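Local coordinates for protein ribonuclease H (Uncultured organism, PDB 4IBN) that probably cleaves the RNA strand of RNA-DNA hybrids endonucleolytically, with magnesium as cofactor, leaving 5'-phosphomonoester ends, at residues P15-Y20 with V40-A45; V54-W59 with L175-Y180. One frame throughout, in Å; residues are numbered along the deposited sequence.

Both contacts belong to the mixed beta sheet of the RNase H fold and adjoin within it: strands 34-45 and 53-62, which supply one segment to each, are sheet neighbours. Contact 1 (15-20 with 40-45) is buried, a regular antiparallel pairing inside a beta hairpin, held by backbone bonds, with valines on one face and Tyr-20 and Glu-43 on the other. Contact 2 (54-59 with 175-180) lies at the sheet margin and is only partly buried; it adds the short strand 176-177 as an outermost strand, and polar side chains do much of the work. Glu-43 of contact 1 and Arg-55 of contact 2 form a salt bridge, while Leu-41 CD1 packs 3.5 Å from Asp-57 OD1.

Contact 1 (P15-Y20 with V40-A45); sequences PLVAVY and VLVEYA
Ala-18 and Glu-43 form a hydrogen-bonded antiparallel pair, with Ala-18 N to Glu-43 O at 3.1 Å and Glu-43 N to Ala-18 O at 2.8 Å; Tyr-20 and Leu-41 repeat the pattern two residues along the hairpin of strands 16-25 and 34-45. Between them, Val-19 faces Val-42 as a non-hydrogen-bonded pair.

The apolar contacts on the valine face are led by Val-19 CG1, which lies anti to the backbone N (chi1 169°) and meets Val-40 CG1 at 3.7 Å, and by Val-17 CB, 4.0 Å from Val-42 CG1. Val-17 CG1 also reaches the edge of the Tyr-44 ring at CD1.

On the opposite face, CD of Glu-43 lies 3.9 Å from Tyr-20 CE2, the carboxylate turned 66° from the ring. A water in the ring plane bridges Tyr-20 OH (2.6 Å) and Glu-43 OE1, while Arg-55 and Gln-154 hold OE2. Replacing Glu-43 by an alanine is likely to leave Arg-55 NE and Gln-154 NE2 without their shared partner, though Arg-55 would keep Glu-181.

One face of the hairpin is thus apolar; the other mixes Ala-18, Leu-41 and the Tyr-20 ring with a buried carboxylate satisfied by water, amide and guanidinium.

Contact 2 (V54-W59 with L175-Y180); sequences VRRDVW and LVDSGY
Asp-57 and Val-176 form a hydrogen-bonded antiparallel pair, with Asp-57 N to Val-176 O at 3.0 Å and Val-176 N to Asp-57 O at 3.1 Å, before the 175-180 segment turns away from the strand toward helix 180-184.

Asp-57 grips that turn with both carboxylate oxygens. Ser-178 OG donates to OD1 of Asp-57 over 2.6 Å, and the backbone N of Gly-179 donates to Asp-57 OD2 over 3.0 Å, in a nearly straight bond; both donors approach from above the carboxylate plane. With OG of Ser-178 anti to its own N (chi1 -175°), the hydroxyl also accepts from Tyr-180 N, closing an ST turn at the start of the helix, where Gly-179 is the N-cap residue. Tyr-157 OH gives Asp-57 OD2 a further partner.

Arg-55 runs extended from CG to NE and lays one face of its guanidinium against Tyr-180, whose CD2 sits 3.6 Å above that plane, offset toward the rim; ring and guanidinium are 34° apart. Its charge is shared between Glu-181 and Glu-43. Arg-56, bent at chi2 (-80°), instead folds back, so that NH1 donates to the Arg-55 carbonyl and lies 3.5 Å from OD1 of Asp-177, a salt bridge of charges alone, since the oxygen is well out of the guanidinium plane.

Apolar contacts complete the interface: Val-176 CG2 packs 3.8 Å from CZ3 of Trp-59, while Leu-175 CD2 meets Arg-56 CB.

Asp-57, a buried carboxylate, is thereby met by two donors from the segment that follows the edge strand, in addition to its bond with Tyr-157 OH; these bonds would stabilise its negative charge, and the two from the segment would fix the start of helix 180-184 against strand 53-62.

Contact 1 (P15-Y20 with V40-A45)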
ATOM      1  N   PRO A  15       8.547   6.198 -14.516  1.00 15.48           N
ATOM      2  CA  PRO A  15       9.362   5.935 -13.344  1.00 16.26           C
ATOM      3  C   PRO A  15       9.099   4.568 -12.741  1.00 17.24           C
ATOM      4  O   PRO A  15       8.086   4.046 -12.944  1.00 20.09           O
ATOM      5  CB  PRO A  15       8.939   7.043 -12.357  1.00 16.47           C
ATOM      6  CG  PRO A  15       8.142   7.957 -13.094  1.00 16.92           C
ATOM      7  CD  PRO A  15       7.535   7.197 -14.226  1.00 17.07           C
ATOM      8  N   LEU A  16      10.047   4.047 -11.993  1.00 16.68           N
ATOM      9  CA  LEU A  16       9.886   2.831 -11.219  1.00 15.79           C
ATOM     10  C   LEU A  16      10.087   3.142  -9.744  1.00 17.08           C
ATOM     11  O   LEU A  16      11.054   3.715  -9.389  1.00 17.70           O
ATOM     12  CB  LEU A  16      10.922   1.817 -11.614  1.00 17.73           C
ATOM     13  CG  LEU A  16      11.033   0.529 -10.792  1.00 19.95           C
ATOM     14  CD1 LEU A  16       9.825  -0.313 -10.930  1.00 22.76           C
ATOM     15  CD2 LEU A  16      12.228  -0.289 -11.254  1.00 23.76           C
ATOM     16  N   VAL A  17       9.139   2.741  -8.915  1.00 16.05           N
ATOM     17  CA  VAL A  17       9.266   2.866  -7.484  1.00 15.95           C
ATOM     18  C   VAL A  17       8.942   1.577  -6.775  1.00 15.98           C
ATOM     19  O   VAL A  17       8.288   0.755  -7.314  1.00 16.31           O
ATOM     20  CB  VAL A  17       8.347   3.937  -6.914  1.00 16.42           C
ATOM     21  CG1 VAL A  17       8.740   5.322  -7.361  1.00 19.71           C
ATOM     22  CG2 VAL A  17       6.939   3.697  -7.239  1.00 16.70           C
ATOM     23  N   ALA A  18       9.440   1.451  -5.552  1.00 17.65           N
ATOM     24  CA  ALA A  18       9.086   0.340  -4.717  1.00 16.56           C
ATOM     25  C   ALA A  18       8.362   0.874  -3.523  1.00 18.94           C
ATOM     26  O   ALA A  18       8.838   1.722  -2.879  1.00 19.71           O
ATOM     27  CB  ALA A  18      10.308  -0.435  -4.291  1.00 21.22           C
ATOM     28  N   VAL A  19       7.186   0.317  -3.278  1.00 17.20           N
ATOM     29  CA  VAL A  19       6.294   0.773  -2.256  1.00 16.35           C
ATOM     30  C   VAL A  19       6.098  -0.317  -1.214  1.00 15.76           C
ATOM     31  O   VAL A  19       6.005  -1.424  -1.565  1.00 15.55           O
ATOM     32  CB  VAL A  19       4.957   1.094  -2.889  1.00 17.32           C
ATOM     33  CG1 VAL A  19       3.934   1.316  -1.858  1.00 19.12           C
ATOM     34  CG2 VAL A  19       5.109   2.289  -3.785  1.00 17.37           C
ATOM     35  N   TYR A  20       6.139   0.065   0.054  1.00 14.76           N
ATOM     36  CA  TYR A  20       5.995  -0.861   1.143  1.00 16.48           C
ATOM     37  C   TYR A  20       4.900  -0.340   2.034  1.00 15.63           C
ATOM     38  O   TYR A  20       5.034   0.690   2.564  1.00 16.75           O
ATOM     39  CB  TYR A  20       7.303  -0.994   1.955  1.00 15.42           C
ATOM     40  CG  TYR A  20       8.450  -1.488   1.123  1.00 16.18           C
ATOM     41  CD1 TYR A  20       8.691  -2.803   1.004  1.00 17.88           C
ATOM     42  CD2 TYR A  20       9.257  -0.615   0.439  1.00 16.50           C
ATOM     43  CE1 TYR A  20       9.691  -3.252   0.231  1.00 16.70           C
ATOM     44  CE2 TYR A  20      10.255  -1.058  -0.315  1.00 16.81           C
ATOM     45  CZ  TYR A  20      10.466  -2.393  -0.430  1.00 17.94           C
ATOM     46  OH  TYR A  20      11.457  -2.918  -1.188  1.00 24.41           O
ATOM     47  N   VAL A  40       2.665   3.958   4.419  1.00 15.40           N
ATOM     48  CA  VAL A  40       3.324   3.636   3.176  1.00 16.57           C
ATOM     49  C   VAL A  40       4.704   4.290   3.051  1.00 16.62           C
ATOM     50  O   VAL A  40       4.820   5.449   3.224  1.00 18.89           O
ATOM     51  CB  VAL A  40       2.506   4.132   2.018  1.00 17.77           C
ATOM     52  CG1 VAL A  40       3.110   3.756   0.735  1.00 23.01           C
ATOM     53  CG2 VAL A  40       1.134   3.630   2.100  1.00 21.66           C
ATOM     54  N   LEU A  41       5.719   3.502   2.726  1.00 15.32           N
ATOM     55  CA  LEU A  41       7.024   4.013   2.366  1.00 14.45           C
ATOM     56  C   LEU A  41       7.213   3.850   0.867  1.00 16.45           C
ATOM     57  O   LEU A  41       7.010   2.805   0.365  1.00 16.71           O
ATOM     58  CB  LEU A  41       8.093   3.206   3.078  1.00 15.57           C
ATOM     59  CG  LEU A  41       9.540   3.429   2.685  1.00 15.88           C
ATOM     60  CD1 LEU A  41      10.001   4.806   3.004  1.00 18.84           C
ATOM     61  CD2 LEU A  41      10.453   2.417   3.282  1.00 17.90           C
ATOM     62  N   VAL A  42       7.616   4.928   0.187  1.00 16.16           N
ATOM     63  CA  VAL A  42       7.940   4.869  -1.232  1.00 16.30           C
ATOM     64  C   VAL A  42       9.439   5.056  -1.420  1.00 17.21           C
ATOM     65  O   VAL A  42       9.961   6.009  -0.962  1.00 19.46           O
ATOM     66  CB  VAL A  42       7.224   5.992  -2.019  1.00 15.19           C
ATOM     67  CG1 VAL A  42       7.448   5.853  -3.501  1.00 16.52           C
ATOM     68  CG2 VAL A  42       5.736   5.967  -1.749  1.00 17.08           C
ATOM     69  N   GLU A  43      10.081   4.130  -2.088  1.00 16.08           N
ATOM     70  CA  GLU A  43      11.474   4.214  -2.407  1.00 16.60           C
ATOM     71  C   GLU A  43      11.673   4.557  -3.855  1.00 16.09           C
ATOM     72  O   GLU A  43      10.999   4.037  -4.663  1.00 17.36           O
ATOM     73  CB  GLU A  43      12.196   2.895  -2.129  1.00 17.94           C
ATOM     74  CG  GLU A  43      12.199   2.533  -0.673  1.00 19.24           C
ATOM     75  CD  GLU A  43      13.242   1.503  -0.294  1.00 21.97           C
ATOM     76  OE1 GLU A  43      13.769   0.862  -1.192  1.00 22.20           O
ATOM     77  OE2 GLU A  43      13.501   1.355   0.888  1.00 19.37           O
ATOM     78  N   TYR A  44      12.641   5.423  -4.146  1.00 17.23           N
ATOM     79  CA  TYR A  44      12.954   5.798  -5.522  1.00 19.84           C
ATOM     80  C   TYR A  44      14.459   5.953  -5.739  1.00 19.04           C
ATOM     81  O   TYR A  44      15.126   6.698  -5.021  1.00 19.72           O
ATOM     82  CB  TYR A  44      12.232   7.092  -5.901  1.00 20.02           C
ATOM     83  CG  TYR A  44      12.621   7.635  -7.257  1.00 23.02           C
ATOM     84  CD1 TYR A  44      12.081   7.103  -8.421  1.00 25.86           C
ATOM     85  CD2 TYR A  44      13.529   8.678  -7.375  1.00 27.67           C
ATOM     86  CE1 TYR A  44      12.433   7.596  -9.663  1.00 27.58           C
ATOM     87  CE2 TYR A  44      13.888   9.178  -8.613  1.00 25.49           C
ATOM     88  CZ  TYR A  44      13.337   8.633  -9.753  1.00 20.82           C
ATOM     89  OH  TYR A  44      13.692   9.127 -10.987  1.00 29.65           O
ATOM     90  N   ALA A  45      14.986   5.245  -6.734  1.00 18.41           N
ATOM     91  CA  ALA A  45      16.361   5.311  -7.064  1.00 20.07           C
ATOM     92  C   ALA A  45      16.507   5.987  -8.392  1.00 22.59           C
ATOM     93  O   ALA A  45      15.920   5.576  -9.327  1.00 24.18           O
ATOM     94  CB  ALA A  45      16.942   3.970  -7.137  1.00 22.05           C
TER
HETATM   95  O   HOH W   1      13.552  -1.730  -2.048  1.00 22.55           O

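Contact 2 (V54-W59 with L175-Y180)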
ATOM      1  N   VAL A  54      16.070   7.442  -2.310  1.00 19.83           N
ATOM      2  CA  VAL A  54      15.272   8.555  -1.889  1.00 21.61           C
ATOM      3  C   VAL A  54      13.928   7.985  -1.402  1.00 20.26           C
ATOM      4  O   VAL A  54      13.325   7.180  -2.056  1.00 19.57           O
ATOM      5  CB  VAL A  54      15.021   9.478  -3.042  1.00 24.42           C
ATOM      6  CG1 VAL A  54      14.031  10.492  -2.701  1.00 23.05           C
ATOM      7  CG2 VAL A  54      16.304  10.116  -3.503  1.00 26.05           C
ATOM      8  N   ARG A  55      13.542   8.388  -0.197  1.00 20.03           N
ATOM      9  CA  ARG A  55      12.405   7.839   0.457  1.00 17.37           C
ATOM     10  C   ARG A  55      11.393   8.886   0.805  1.00 19.75           C
ATOM     11  O   ARG A  55      11.725   9.931   1.233  1.00 19.96           O
ATOM     12  CB  ARG A  55      12.843   7.049   1.686  1.00 18.37           C
ATOM     13  CG  ARG A  55      13.642   5.793   1.356  1.00 17.66           C
ATOM     14  CD  ARG A  55      14.048   4.998   2.519  1.00 18.63           C
ATOM     15  NE  ARG A  55      14.623   3.718   2.163  1.00 18.26           N
ATOM     16  CZ  ARG A  55      15.904   3.434   2.183  1.00 20.30           C
ATOM     17  NH1 ARG A  55      16.765   4.328   2.527  1.00 23.50           N
ATOM     18  NH2 ARG A  55      16.312   2.255   1.861  1.00 20.44           N
ATOM     19  N   ARG A  56      10.139   8.545   0.588  1.00 18.19           N
ATOM     20  CA  ARG A  56       9.016   9.352   1.005  1.00 20.24           C
ATOM     21  C   ARG A  56       7.952   8.491   1.727  1.00 20.34           C
ATOM     22  O   ARG A  56       7.813   7.352   1.455  1.00 18.71           O
ATOM     23  CB  ARG A  56       8.373  10.045  -0.177  1.00 18.69           C
ATOM     24  CG  ARG A  56       9.272  10.898  -0.974  1.00 22.65           C
ATOM     25  CD  ARG A  56       9.473  12.187  -0.338  1.00 28.40           C
ATOM     26  NE  ARG A  56      10.238  13.067  -1.187  1.00 29.49           N
ATOM     27  CZ  ARG A  56      11.544  13.174  -1.128  1.00 37.60           C
ATOM     28  NH1 ARG A  56      12.224  12.513  -0.220  1.00 34.14           N
ATOM     29  NH2 ARG A  56      12.168  13.991  -1.934  1.00 37.35           N
ATOM     30  N   ASP A  57       7.215   9.121   2.637  1.00 18.29           N
ATOM     31  CA  ASP A  57       6.178   8.460   3.413  1.00 17.19           C
ATOM     32  C   ASP A  57       4.799   9.029   3.127  1.00 19.80           C
ATOM     33  O   ASP A  57       4.681  10.164   2.864  1.00 19.17           O
ATOM     34  CB  ASP A  57       6.396   8.709   4.901  1.00 16.56           C
ATOM     35  CG  ASP A  57       7.700   8.126   5.455  1.00 19.77           C
ATOM     36  OD1 ASP A  57       8.303   7.334   4.816  1.00 18.50           O
ATOM     37  OD2 ASP A  57       8.071   8.481   6.578  1.00 23.22           O
ATOM     38  N   VAL A  58       3.761   8.212   3.278  1.00 17.74           N
ATOM     39  CA  VAL A  58       2.383   8.695   3.190  1.00 21.18           C
ATOM     40  C   VAL A  58       1.481   7.902   4.137  1.00 21.53           C
ATOM     41  O   VAL A  58       1.486   6.671   4.106  1.00 20.34           O
ATOM     42  CB  VAL A  58       1.833   8.586   1.757  1.00 25.47           C
ATOM     43  CG1 VAL A  58       2.152   7.219   1.170  1.00 31.71           C
ATOM     44  CG2 VAL A  58       0.335   8.845   1.742  1.00 24.35           C
ATOM     45  N   TRP A  59       0.713   8.591   4.981  1.00 18.10           N
ATOM     46  CA  TRP A  59      -0.117   7.887   5.924  1.00 17.73           C
ATOM     47  C   TRP A  59      -1.488   8.518   6.079  1.00 20.04           C
ATOM     48  O   TRP A  59      -1.673   9.672   5.776  1.00 20.42           O
ATOM     49  CB  TRP A  59       0.582   7.728   7.288  1.00 18.38           C
ATOM     50  CG  TRP A  59       0.786   8.975   8.028  1.00 19.72           C
ATOM     51  CD1 TRP A  59      -0.057   9.545   8.907  1.00 24.66           C
ATOM     52  CD2 TRP A  59       1.922   9.830   7.965  1.00 22.13           C
ATOM     53  NE1 TRP A  59       0.469  10.685   9.405  1.00 23.80           N
ATOM     54  CE2 TRP A  59       1.690  10.884   8.845  1.00 24.65           C
ATOM     55  CE3 TRP A  59       3.125   9.787   7.278  1.00 22.31           C
ATOM     56  CZ2 TRP A  59       2.580  11.900   9.008  1.00 29.64           C
ATOM     57  CZ3 TRP A  59       4.003  10.785   7.457  1.00 27.49           C
ATOM     58  CH2 TRP A  59       3.737  11.827   8.314  1.00 25.85           C
ATOM     59  N   LEU A 175       2.752  12.618  -0.136  1.00 28.12           N
ATOM     60  CA  LEU A 175       4.138  12.253   0.043  1.00 28.17           C
ATOM     61  C   LEU A 175       4.897  13.302   0.799  1.00 30.13           C
ATOM     62  O   LEU A 175       4.917  14.413   0.396  1.00 30.84           O
ATOM     63  CB  LEU A 175       4.779  12.046  -1.308  1.00 29.66           C
ATOM     64  CG  LEU A 175       4.168  10.849  -1.967  1.00 32.95           C
ATOM     65  CD1 LEU A 175       4.189  10.906  -3.443  1.00 40.07           C
ATOM     66  CD2 LEU A 175       4.771   9.583  -1.466  1.00 34.67           C
ATOM     67  N   VAL A 176       5.540  12.921   1.876  1.00 25.46           N
ATOM     68  CA  VAL A 176       6.367  13.799   2.635  1.00 27.36           C
ATOM     69  C   VAL A 176       7.738  13.178   2.883  1.00 26.28           C
ATOM     70  O   VAL A 176       7.912  12.012   2.701  1.00 26.08           O
ATOM     71  CB  VAL A 176       5.703  14.201   3.942  1.00 28.18           C
ATOM     72  CG1 VAL A 176       4.424  14.749   3.680  1.00 30.36           C
ATOM     73  CG2 VAL A 176       5.567  13.060   4.837  1.00 30.31           C
ATOM     74  N   ASP A 177       8.703  13.956   3.317  1.00 26.26           N
ATOM     75  CA  ASP A 177      10.023  13.437   3.445  1.00 25.37           C
ATOM     76  C   ASP A 177       9.981  12.285   4.451  1.00 25.30           C
ATOM     77  O   ASP A 177       9.244  12.331   5.347  1.00 26.77           O
ATOM     78  CB  ASP A 177      10.979  14.534   3.866  1.00 30.72           C
ATOM     79  CG  ASP A 177      12.413  14.088   3.895  1.00 38.43           C
ATOM     80  OD1 ASP A 177      12.793  13.207   3.151  1.00 40.77           O
ATOM     81  OD2 ASP A 177      13.199  14.626   4.690  1.00 47.66           O
ATOM     82  N   SER A 178      10.751  11.241   4.228  1.00 22.56           N
ATOM     83  CA  SER A 178      10.668  10.054   5.037  1.00 20.79           C
ATOM     84  C   SER A 178      11.405  10.064   6.346  1.00 22.65           C
ATOM     85  O   SER A 178      12.444  10.586   6.458  1.00 27.09           O
ATOM     86  CB  SER A 178      11.082   8.818   4.257  1.00 18.50           C
ATOM     87  OG  SER A 178      10.899   7.661   4.980  1.00 20.58           O
ATOM     88  N   GLY A 179      10.856   9.362   7.290  1.00 19.66           N
ATOM     89  CA  GLY A 179      11.515   9.148   8.549  1.00 20.55           C
ATOM     90  C   GLY A 179      12.317   7.860   8.609  1.00 20.68           C
ATOM     91  O   GLY A 179      12.820   7.510   9.616  1.00 21.29           O
ATOM     92  N   TYR A 180      12.426   7.172   7.494  1.00 17.75           N
ATOM     93  CA  TYR A 180      12.988   5.851   7.532  1.00 17.36           C
ATOM     94  C   TYR A 180      14.400   5.837   8.092  1.00 17.84           C
ATOM     95  O   TYR A 180      14.735   5.035   8.865  1.00 18.53           O
ATOM     96  CB  TYR A 180      13.045   5.186   6.133  1.00 19.44           C
ATOM     97  CG  TYR A 180      13.754   3.854   6.213  1.00 16.00           C
ATOM     98  CD1 TYR A 180      13.088   2.734   6.605  1.00 16.84           C
ATOM     99  CD2 TYR A 180      15.083   3.733   5.970  1.00 18.03           C
ATOM    100  CE1 TYR A 180      13.703   1.562   6.754  1.00 17.19           C
ATOM    101  CE2 TYR A 180      15.704   2.558   6.106  1.00 16.82           C
ATOM    102  CZ  TYR A 180      15.013   1.474   6.499  1.00 15.16           C
ATOM    103  OH  TYR A 180      15.603   0.313   6.683  1.00 19.55           O
TER